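Long-range contacts in TetR family transcriptional regulator (Streptomyces coelicolor, PDB 6SRN), which probably represses transcription as a dimeric TetR-family DNA-binding regulator, and binds a furan-type bacterial hormone that controls antibiotic production: residues Y47-V55 against V66-A77; G162-A173 against E206-A214. All coordinates share one frame; numbering follows the deposited sequence.

Interaction 1: Y47-V55 against V66-A77; sequences YRGASVKDV and VYFHFPSKESLA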
loop_
_atom_site.group_PDB
_atom_site.type_symbol
_atom_site.label_atom_id
_atom_site.label_comp_id
_atom_site.label_asym_id
_atom_site.label_seq_id
_atom_site.Cartn_x
_atom_site.Cartn_y
_atom_site.Cartn_z
ATOM N N TYR A 47 -3.714 5.477 -16.156
ATOM C CA TYR A 47 -4.527 4.870 -17.199
ATOM C C TYR A 47 -5.381 5.896 -17.945
ATOM O O TYR A 47 -5.358 5.925 -19.166
ATOM C CB TYR A 47 -5.410 3.785 -16.591
ATOM C CG TYR A 47 -6.221 3.055 -17.611
ATOM C CD1 TYR A 47 -5.666 2.028 -18.345
ATOM C CD2 TYR A 47 -7.543 3.369 -17.835
ATOM C CE1 TYR A 47 -6.390 1.311 -19.295
ATOM C CE2 TYR A 47 -8.266 2.693 -18.830
ATOM C CZ TYR A 47 -7.673 1.651 -19.536
ATOM O OH TYR A 47 -8.360 0.940 -20.525
ATOM N N ARG A 48 -6.145 6.681 -17.203
ATOM C CA ARG A 48 -7.039 7.698 -17.793
ATOM C C ARG A 48 -6.303 8.609 -18.765
ATOM O O ARG A 48 -6.780 8.842 -19.880
ATOM C CB ARG A 48 -7.711 8.548 -16.695
ATOM C CG ARG A 48 -9.125 8.110 -16.326
ATOM C CD ARG A 48 -9.849 9.141 -15.458
ATOM N NE ARG A 48 -10.467 10.209 -16.246
ATOM C CZ ARG A 48 -11.183 11.223 -15.749
ATOM N NH1 ARG A 48 -11.384 11.344 -14.439
ATOM N NH2 ARG A 48 -11.704 12.131 -16.574
ATOM N N GLY A 49 -5.148 9.113 -18.345
ATOM C CA GLY A 49 -4.370 10.071 -19.131
ATOM C C GLY A 49 -3.559 9.492 -20.269
ATOM O O GLY A 49 -3.122 10.205 -21.166
ATOM N N ALA A 50 -3.357 8.187 -20.247
ATOM C CA ALA A 50 -2.663 7.514 -21.324
ATOM C C ALA A 50 -3.638 7.351 -22.501
ATOM O O ALA A 50 -4.840 7.248 -22.300
ATOM C CB ALA A 50 -2.198 6.143 -20.857
ATOM N N SER A 51 -3.116 7.304 -23.707
ATOM C CA SER A 51 -3.941 6.915 -24.874
ATOM C C SER A 51 -3.133 6.020 -25.792
ATOM O O SER A 51 -1.895 6.142 -25.864
ATOM C CB SER A 51 -4.450 8.143 -25.661
ATOM O OG SER A 51 -3.374 8.842 -26.286
ATOM N N VAL A 52 -3.829 5.185 -26.555
ATOM C CA VAL A 52 -3.172 4.385 -27.578
ATOM C C VAL A 52 -2.537 5.288 -28.638
ATOM O O VAL A 52 -1.429 5.013 -29.105
ATOM C CB VAL A 52 -4.106 3.343 -28.207
ATOM C CG1 VAL A 52 -3.395 2.573 -29.298
ATOM C CG2 VAL A 52 -4.569 2.358 -27.142
ATOM N N LYS A 53 -3.187 6.394 -28.938
ATOM C CA LYS A 53 -2.604 7.353 -29.878
ATOM C C LYS A 53 -1.214 7.783 -29.426
ATOM O O LYS A 53 -0.282 7.857 -30.225
ATOM C CB LYS A 53 -3.507 8.575 -30.027
ATOM C CG LYS A 53 -2.935 9.681 -30.895
ATOM C CD LYS A 53 -3.839 10.901 -30.937
ATOM C CE LYS A 53 -3.103 12.077 -31.551
ATOM N NZ LYS A 53 -3.991 13.250 -31.791
ATOM N N ASP A 54 -1.053 8.039 -28.136
ATOM C CA ASP A 54 0.209 8.564 -27.649
ATOM C C ASP A 54 1.267 7.466 -27.575
ATOM O O ASP A 54 2.426 7.735 -27.841
ATOM C CB ASP A 54 0.013 9.263 -26.320
ATOM C CG ASP A 54 -0.591 10.657 -26.477
ATOM O OD1 ASP A 54 -0.685 11.192 -27.616
ATOM O OD2 ASP A 54 -1.001 11.194 -25.451
ATOM N N VAL A 55 0.854 6.245 -27.242
ATOM C CA VAL A 55 1.742 5.087 -27.295
ATOM C C VAL A 55 2.264 4.834 -28.718
ATOM O O VAL A 55 3.462 4.652 -28.926
ATOM C CB VAL A 55 1.040 3.835 -26.733
ATOM C CG1 VAL A 55 1.932 2.610 -26.924
ATOM C CG2 VAL A 55 0.681 4.035 -25.246
ATOM N N VAL A 66 -0.454 -0.713 -33.835
ATOM C CA VAL A 66 -0.454 -1.064 -32.429
ATOM C C VAL A 66 -1.616 -1.985 -32.024
ATOM O O VAL A 66 -1.444 -2.925 -31.235
ATOM C CB VAL A 66 -0.454 0.182 -31.518
ATOM C CG1 VAL A 66 -0.559 -0.164 -30.039
ATOM C CG2 VAL A 66 0.784 1.013 -31.722
ATOM N N TYR A 67 -2.802 -1.700 -32.554
ATOM C CA TYR A 67 -3.985 -2.492 -32.222
ATOM C C TYR A 67 -3.866 -3.943 -32.682
ATOM O O TYR A 67 -4.525 -4.823 -32.111
ATOM C CB TYR A 67 -5.246 -1.845 -32.811
ATOM C CG TYR A 67 -5.794 -0.618 -32.084
ATOM C CD1 TYR A 67 -5.852 -0.549 -30.694
ATOM C CD2 TYR A 67 -6.261 0.460 -32.802
ATOM C CE1 TYR A 67 -6.384 0.560 -30.049
ATOM C CE2 TYR A 67 -6.798 1.588 -32.165
ATOM C CZ TYR A 67 -6.832 1.630 -30.788
ATOM O OH TYR A 67 -7.371 2.749 -30.168
ATOM N N PHE A 68 -3.028 -4.212 -33.676
ATOM C CA PHE A 68 -2.747 -5.599 -34.047
ATOM C C PHE A 68 -2.171 -6.369 -32.857
ATOM O O PHE A 68 -2.579 -7.483 -32.583
ATOM C CB PHE A 68 -1.797 -5.701 -35.209
ATOM C CG PHE A 68 -1.349 -7.107 -35.505
ATOM C CD1 PHE A 68 -2.249 -8.047 -36.005
ATOM C CD2 PHE A 68 -0.023 -7.485 -35.323
ATOM C CE1 PHE A 68 -1.832 -9.332 -36.326
ATOM C CE2 PHE A 68 0.398 -8.767 -35.628
ATOM C CZ PHE A 68 -0.507 -9.697 -36.139
ATOM N N HIS A 69 -1.242 -5.753 -32.146
ATOM C CA HIS A 69 -0.650 -6.390 -30.962
ATOM C C HIS A 69 -1.549 -6.337 -29.736
ATOM O O HIS A 69 -1.635 -7.330 -28.978
ATOM C CB HIS A 69 0.641 -5.691 -30.649
ATOM C CG HIS A 69 1.685 -5.802 -31.717
ATOM N ND1 HIS A 69 2.571 -6.858 -31.766
ATOM C CD2 HIS A 69 2.024 -4.980 -32.744
ATOM C CE1 HIS A 69 3.390 -6.693 -32.793
ATOM N NE2 HIS A 69 3.098 -5.556 -33.391
ATOM N N PHE A 70 -2.217 -5.190 -29.539
ATOM C CA PHE A 70 -3.071 -4.950 -28.359
ATOM C C PHE A 70 -4.334 -4.263 -28.815
ATOM O O PHE A 70 -4.337 -3.061 -29.075
ATOM C CB PHE A 70 -2.350 -4.032 -27.327
ATOM C CG PHE A 70 -0.986 -4.495 -26.955
ATOM C CD1 PHE A 70 -0.831 -5.486 -26.002
ATOM C CD2 PHE A 70 0.131 -3.936 -27.557
ATOM C CE1 PHE A 70 0.426 -5.919 -25.645
ATOM C CE2 PHE A 70 1.397 -4.392 -27.218
ATOM C CZ PHE A 70 1.532 -5.393 -26.277
ATOM N N PRO A 71 -5.439 -5.019 -28.909
ATOM C CA PRO A 71 -6.630 -4.460 -29.564
ATOM C C PRO A 71 -7.343 -3.312 -28.856
ATOM O O PRO A 71 -8.209 -2.688 -29.453
ATOM C CB PRO A 71 -7.570 -5.676 -29.708
ATOM C CG PRO A 71 -7.033 -6.723 -28.836
ATOM C CD PRO A 71 -5.566 -6.469 -28.630
ATOM N N SER A 72 -7.020 -3.027 -27.612
ATOM C CA SER A 72 -7.589 -1.913 -26.906
ATOM C C SER A 72 -6.626 -1.423 -25.858
ATOM O O SER A 72 -5.689 -2.107 -25.462
ATOM C CB SER A 72 -8.867 -2.356 -26.211
ATOM O OG SER A 72 -8.512 -3.394 -25.269
ATOM N N LYS A 73 -6.912 -0.239 -25.352
ATOM C CA LYS A 73 -6.169 0.292 -24.221
ATOM C C LYS A 73 -6.235 -0.631 -23.007
ATOM O O LYS A 73 -5.262 -0.816 -22.294
ATOM C CB LYS A 73 -6.711 1.662 -23.905
ATOM C CG LYS A 73 -5.950 2.430 -22.899
ATOM C CD LYS A 73 -6.730 3.724 -22.715
ATOM C CE LYS A 73 -6.306 4.446 -21.518
ATOM N NZ LYS A 73 -7.044 5.733 -21.435
ATOM N N GLU A 74 -7.380 -1.289 -22.823
ATOM C CA GLU A 74 -7.536 -2.226 -21.739
ATOM C C GLU A 74 -6.573 -3.402 -21.825
ATOM O O GLU A 74 -5.908 -3.753 -20.863
ATOM C CB GLU A 74 -8.972 -2.770 -21.737
ATOM C CG GLU A 74 -10.047 -1.771 -21.380
ATOM C CD GLU A 74 -10.646 -0.893 -22.525
ATOM O OE1 GLU A 74 -10.023 -0.665 -23.576
ATOM O OE2 GLU A 74 -11.767 -0.365 -22.330
ATOM N N SER A 75 -6.493 -4.014 -23.013
ATOM C CA SER A 75 -5.613 -5.164 -23.228
ATOM C C SER A 75 -4.156 -4.723 -23.109
ATOM O O SER A 75 -3.309 -5.481 -22.684
ATOM C CB SER A 75 -5.934 -5.822 -24.582
ATOM O OG SER A 75 -5.560 -4.986 -25.625
ATOM N N LEU A 76 -3.843 -3.490 -23.450
ATOM C CA LEU A 76 -2.485 -2.980 -23.287
ATOM C C LEU A 76 -2.125 -2.849 -21.805
ATOM O O LEU A 76 -1.084 -3.316 -21.374
ATOM C CB LEU A 76 -2.392 -1.636 -24.046
ATOM C CG LEU A 76 -1.045 -0.932 -24.078
ATOM C CD1 LEU A 76 0.072 -1.744 -24.717
ATOM C CD2 LEU A 76 -1.201 0.411 -24.798
ATOM N N ALA A 77 -3.059 -2.300 -21.027
ATOM C CA ALA A 77 -2.884 -2.222 -19.593
ATOM C C ALA A 77 -2.724 -3.620 -18.939
ATOM O O ALA A 77 -1.877 -3.834 -18.089
ATOM C CB ALA A 77 -3.997 -1.408 -18.954
HETATM O O HOH W 1 -10.958 1.032 -20.117
#
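K73 carries the polar and cation-pi part of this contact, lying over one face of the Y47 ring and ending between the carbonyls of Y47 and A50. Its CE sits 3.7 Å from the ring centroid and 10° off the ring normal, a CH-pi contact, and NZ makes a cation-pi contact at 4.4 Å from that centroid. With CG anti to the backbone N (chi1 -172°) and an extended chain beyond it, NZ reaches A50 O in a hydrogen bond of 2.8 Å, plus a weak one to Y47 O. At the edge of the same ring, A77 CB approaches Y47 CE1 to 3.6 Å. A water bridges Y47 OH, 2.6 Å away, to E74 OE2, the latter bond weak.

The apolar part centres on V52, whose CG1 meets Y67 CE1 at 3.7 Å and V66 CG1 at 4.0 Å, while CG2 packs on K73 CA. V55 CG2 and L76 CD2 meet tip to tip.

Serines cap two helix starts: S51 OG accepts from D54 N in helix 52-59, and S72 OG from S75 N in helix 73-86. F42 of helix 31-49 touches A50, and L129 of helix 121-131 touches both Y47 and A77.

Residues 51-70 form the predicted helix-turn-helix. The lysine charge is probably spread over two carbonyls and an aromatic face, and K73 so joins the turn entering this motif to helix 73-86, which follows it.

Interaction 2: G162-A173 against E206-A214; sequences GQLRAGVDPAAA and ELMFFALRA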
loop_
_atom_site.group_PDB
_atom_site.type_symbol
_atom_site.label_atom_id
_atom_site.label_comp_id
_atom_site.label_asym_id
_atom_site.label_seq_id
_atom_site.Cartn_x
_atom_site.Cartn_y
_atom_site.Cartn_z
ATOM N N GLY A 162 15.287 -25.752 8.620
ATOM C CA GLY A 162 15.663 -25.214 9.925
ATOM C C GLY A 162 16.201 -23.788 9.895
ATOM O O GLY A 162 16.799 -23.299 10.863
ATOM N N GLN A 163 15.979 -23.086 8.782
ATOM C CA GLN A 163 16.472 -21.728 8.642
ATOM C C GLN A 163 15.511 -20.705 9.240
ATOM O O GLN A 163 15.879 -19.576 9.610
ATOM C CB GLN A 163 16.681 -21.489 7.134
ATOM C CG GLN A 163 17.369 -20.199 6.806
ATOM C CD GLN A 163 17.813 -20.110 5.354
ATOM O OE1 GLN A 163 17.167 -20.605 4.416
ATOM N NE2 GLN A 163 18.942 -19.469 5.168
ATOM N N LEU A 164 14.247 -21.098 9.302
ATOM C CA LEU A 164 13.161 -20.191 9.656
ATOM C C LEU A 164 12.874 -20.397 11.144
ATOM O O LEU A 164 12.850 -21.542 11.638
ATOM C CB LEU A 164 11.968 -20.507 8.764
ATOM C CG LEU A 164 10.939 -19.493 8.339
ATOM C CD1 LEU A 164 11.614 -18.424 7.489
ATOM C CD2 LEU A 164 9.841 -20.183 7.564
ATOM N N ARG A 165 12.727 -19.317 11.902
ATOM C CA ARG A 165 12.402 -19.388 13.330
ATOM C C ARG A 165 11.192 -20.299 13.616
ATOM O O ARG A 165 10.201 -20.310 12.872
ATOM C CB ARG A 165 12.188 -17.983 13.953
ATOM C CG ARG A 165 11.640 -17.934 15.381
ATOM C CD ARG A 165 11.688 -16.533 15.998
ATOM N NE ARG A 165 10.895 -15.578 15.220
ATOM C CZ ARG A 165 9.633 -15.208 15.460
ATOM N NH1 ARG A 165 8.908 -15.680 16.466
ATOM N NH2 ARG A 165 9.050 -14.348 14.655
ATOM N N ALA A 166 11.304 -21.051 14.711
ATOM C CA ALA A 166 10.286 -22.006 15.109
ATOM C C ALA A 166 8.960 -21.322 15.277
ATOM O O ALA A 166 8.847 -20.251 15.903
ATOM C CB ALA A 166 10.673 -22.714 16.401
ATOM N N GLY A 167 7.950 -21.947 14.681
ATOM C CA GLY A 167 6.593 -21.479 14.790
ATOM C C GLY A 167 6.171 -20.551 13.671
ATOM O O GLY A 167 4.978 -20.294 13.516
ATOM N N VAL A 168 7.137 -20.020 12.904
ATOM C CA VAL A 168 6.792 -19.158 11.781
ATOM C C VAL A 168 6.187 -19.981 10.648
ATOM O O VAL A 168 6.770 -20.966 10.205
ATOM C CB VAL A 168 8.025 -18.351 11.319
ATOM C CG1 VAL A 168 7.700 -17.528 10.079
ATOM C CG2 VAL A 168 8.491 -17.447 12.459
ATOM N N ASP A 169 4.989 -19.629 10.228
ATOM C CA ASP A 169 4.325 -20.314 9.129
ATOM C C ASP A 169 4.794 -19.719 7.817
ATOM O O ASP A 169 4.670 -18.486 7.609
ATOM C CB ASP A 169 2.825 -20.153 9.216
ATOM C CG ASP A 169 2.139 -20.860 8.088
ATOM O OD1 ASP A 169 2.207 -22.116 8.042
ATOM O OD2 ASP A 169 1.565 -20.193 7.241
ATOM N N PRO A 170 5.318 -20.540 6.893
ATOM C CA PRO A 170 5.763 -20.013 5.590
ATOM C C PRO A 170 4.713 -19.211 4.806
ATOM O O PRO A 170 5.087 -18.183 4.187
ATOM C CB PRO A 170 6.176 -21.256 4.806
ATOM C CG PRO A 170 6.492 -22.222 5.844
ATOM C CD PRO A 170 5.660 -21.964 7.042
ATOM N N ALA A 171 3.442 -19.652 4.798
ATOM C CA ALA A 171 2.407 -18.954 4.031
ATOM C C ALA A 171 2.175 -17.586 4.666
ATOM O O ALA A 171 2.032 -16.567 3.976
ATOM C CB ALA A 171 1.130 -19.759 4.034
ATOM N N ALA A 172 2.193 -17.541 5.990
ATOM C CA ALA A 172 2.022 -16.284 6.687
ATOM C C ALA A 172 3.182 -15.343 6.461
ATOM O O ALA A 172 2.973 -14.156 6.275
ATOM C CB ALA A 172 1.830 -16.534 8.145
ATOM N N ALA A 173 4.390 -15.864 6.463
ATOM C CA ALA A 173 5.585 -15.080 6.184
ATOM C C ALA A 173 5.558 -14.515 4.768
ATOM O O ALA A 173 5.941 -13.362 4.568
ATOM C CB ALA A 173 6.824 -15.907 6.417
ATOM N N GLU A 206 15.418 -5.263 7.559
ATOM C CA GLU A 206 16.231 -5.660 8.718
ATOM C C GLU A 206 15.344 -6.218 9.836
ATOM O O GLU A 206 15.659 -7.269 10.459
ATOM C CB GLU A 206 17.116 -4.498 9.192
ATOM C CG GLU A 206 18.176 -4.926 10.215
ATOM C CD GLU A 206 17.687 -5.088 11.641
ATOM O OE1 GLU A 206 16.672 -4.483 12.080
ATOM O OE2 GLU A 206 18.399 -5.826 12.399
ATOM N N LEU A 207 14.229 -5.562 10.082
ATOM C CA LEU A 207 13.301 -6.072 11.086
ATOM C C LEU A 207 12.655 -7.392 10.652
ATOM O O LEU A 207 12.603 -8.357 11.411
ATOM C CB LEU A 207 12.183 -5.063 11.323
ATOM C CG LEU A 207 12.569 -3.676 11.811
ATOM C CD1 LEU A 207 11.332 -2.791 11.879
ATOM C CD2 LEU A 207 13.247 -3.744 13.158
ATOM N N MET A 208 12.157 -7.450 9.423
ATOM C CA MET A 208 11.420 -8.639 8.992
ATOM C C MET A 208 12.317 -9.841 8.984
ATOM O O MET A 208 11.902 -10.889 9.455
ATOM C CB MET A 208 10.823 -8.420 7.614
ATOM C CG MET A 208 9.925 -7.214 7.661
ATOM S SD MET A 208 8.328 -7.591 8.336
ATOM C CE MET A 208 7.553 -8.739 7.151
ATOM N N PHE A 209 13.518 -9.722 8.435
ATOM C CA PHE A 209 14.398 -10.893 8.368
ATOM C C PHE A 209 15.013 -11.246 9.716
ATOM O O PHE A 209 15.238 -12.424 9.959
ATOM C CB PHE A 209 15.406 -10.762 7.244
ATOM C CG PHE A 209 14.786 -10.984 5.918
ATOM C CD1 PHE A 209 14.623 -12.266 5.389
ATOM C CD2 PHE A 209 14.241 -9.913 5.245
ATOM C CE1 PHE A 209 13.964 -12.446 4.170
ATOM C CE2 PHE A 209 13.618 -10.103 4.034
ATOM C CZ PHE A 209 13.452 -11.354 3.517
ATOM N N PHE A 210 15.159 -10.279 10.609
ATOM C CA PHE A 210 15.565 -10.586 11.995
ATOM C C PHE A 210 14.528 -11.502 12.637
ATOM O O PHE A 210 14.885 -12.492 13.337
ATOM C CB PHE A 210 15.740 -9.338 12.832
ATOM C CG PHE A 210 16.160 -9.631 14.235
ATOM C CD1 PHE A 210 15.217 -9.882 15.229
ATOM C CD2 PHE A 210 17.494 -9.669 14.542
ATOM C CE1 PHE A 210 15.619 -10.165 16.526
ATOM C CE2 PHE A 210 17.909 -9.952 15.825
ATOM C CZ PHE A 210 16.970 -10.220 16.810
ATOM N N ALA A 211 13.261 -11.223 12.339
ATOM C CA ALA A 211 12.140 -12.008 12.872
ATOM C C ALA A 211 11.935 -13.358 12.187
ATOM O O ALA A 211 11.295 -14.245 12.758
ATOM C CB ALA A 211 10.889 -11.181 12.803
ATOM N N LEU A 212 12.419 -13.528 10.957
ATOM C CA LEU A 212 12.245 -14.766 10.209
ATOM C C LEU A 212 13.376 -15.744 10.458
ATOM O O LEU A 212 13.177 -16.941 10.380
ATOM C CB LEU A 212 12.138 -14.539 8.702
ATOM C CG LEU A 212 10.852 -13.807 8.317
ATOM C CD1 LEU A 212 10.989 -13.353 6.889
ATOM C CD2 LEU A 212 9.627 -14.675 8.475
ATOM N N ARG A 213 14.581 -15.244 10.651
ATOM C CA ARG A 213 15.740 -16.163 10.790
ATOM C C ARG A 213 15.784 -16.917 12.106
ATOM O O ARG A 213 15.683 -16.346 13.203
ATOM C CB ARG A 213 17.040 -15.396 10.709
ATOM C CG ARG A 213 17.388 -14.892 9.351
ATOM C CD ARG A 213 18.837 -14.422 9.380
ATOM N NE ARG A 213 19.133 -13.738 10.634
ATOM C CZ ARG A 213 19.009 -12.429 10.835
ATOM N NH1 ARG A 213 18.591 -11.600 9.846
ATOM N NH2 ARG A 213 19.318 -11.954 12.041
ATOM N N ALA A 214 15.986 -18.220 12.010
ATOM C CA ALA A 214 16.314 -18.997 13.173
ATOM C C ALA A 214 17.666 -18.511 13.686
ATOM O O ALA A 214 18.595 -18.253 12.885
ATOM C CB ALA A 214 16.382 -20.473 12.809
ATOM O OXT ALA A 214 17.811 -18.347 14.890
HETATM O O HOH W 2 18.448 -18.573 9.701
#
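Q163 pairs with A214, and R165 with L212, through two backbone hydrogen bonds that flank a single L164-R213 beta bridge in a largely helical chain. A214 N donates to Q163 O at 2.8 Å with an N-H...O angle of 174°, and R165 N donates to L212 O at 2.9 Å and 168°. Both donors stand above the plane of the carbonyl they meet. L164 CA adds a CA-H...O contact to L212 O, so that oxygen is approached twice from 162-173. A water donates to Q163 O and to A214 O of the C-terminal carboxylate, bridging the chain end to the Q163 carbonyl.

The side-chain bonds belong to R165. NE and NH2 grip A211 O side-on, at 2.8 and 2.9 Å, reaching it from opposite faces of its carbonyl plane, while the oxygen lies nearly in the guanidinium plane. CG stands anti to the backbone N (chi1 171°) and the chain bends at chi3, which turns the guanidinium back toward the end of helix 197-212; V168 CG2 lies over one of its faces. Outside this contact, R165 NH1 forms a salt bridge with E206 of the second subunit, and F210 of that subunit makes a cation-pi contact with R165.

Apolar packing gathers round L212. Its CD2 touches A173 CB at 3.7 Å and V168 CG1 at 3.8 Å, the valine and leucine side chains crossing at about a right angle, whereas L164 runs beside it.

The type II turn R165-V168 and the cap of D169 on A172 N lead this segment into helix 170-192. By holding A211 O while pairing with the other subunit, R165 links the end of helix 197-212 directly to the dimer interface.

In the fold
Interactions 1 and 2 lie on opposite sides of the chain's centre, about 42 Å apart between centres and about 26 Å between nearest atoms, and share no helix. Interaction 1 belongs to the N-terminal part of the TetR fold, interaction 2 to the C-terminal part. Both are partly buried and combine a basic side chain on backbone carbonyls with an apolar patch. They differ in detail: K73 lies over an aromatic face of its own chain, and backbone pairing across the segments occurs in 162-173 against 206-214 alone. Interaction 1 packs the predicted helix-turn-helix against helix 73-86; interaction 2 ties the C-terminal end to the 162-168 loop, with R165 also meeting the second subunit.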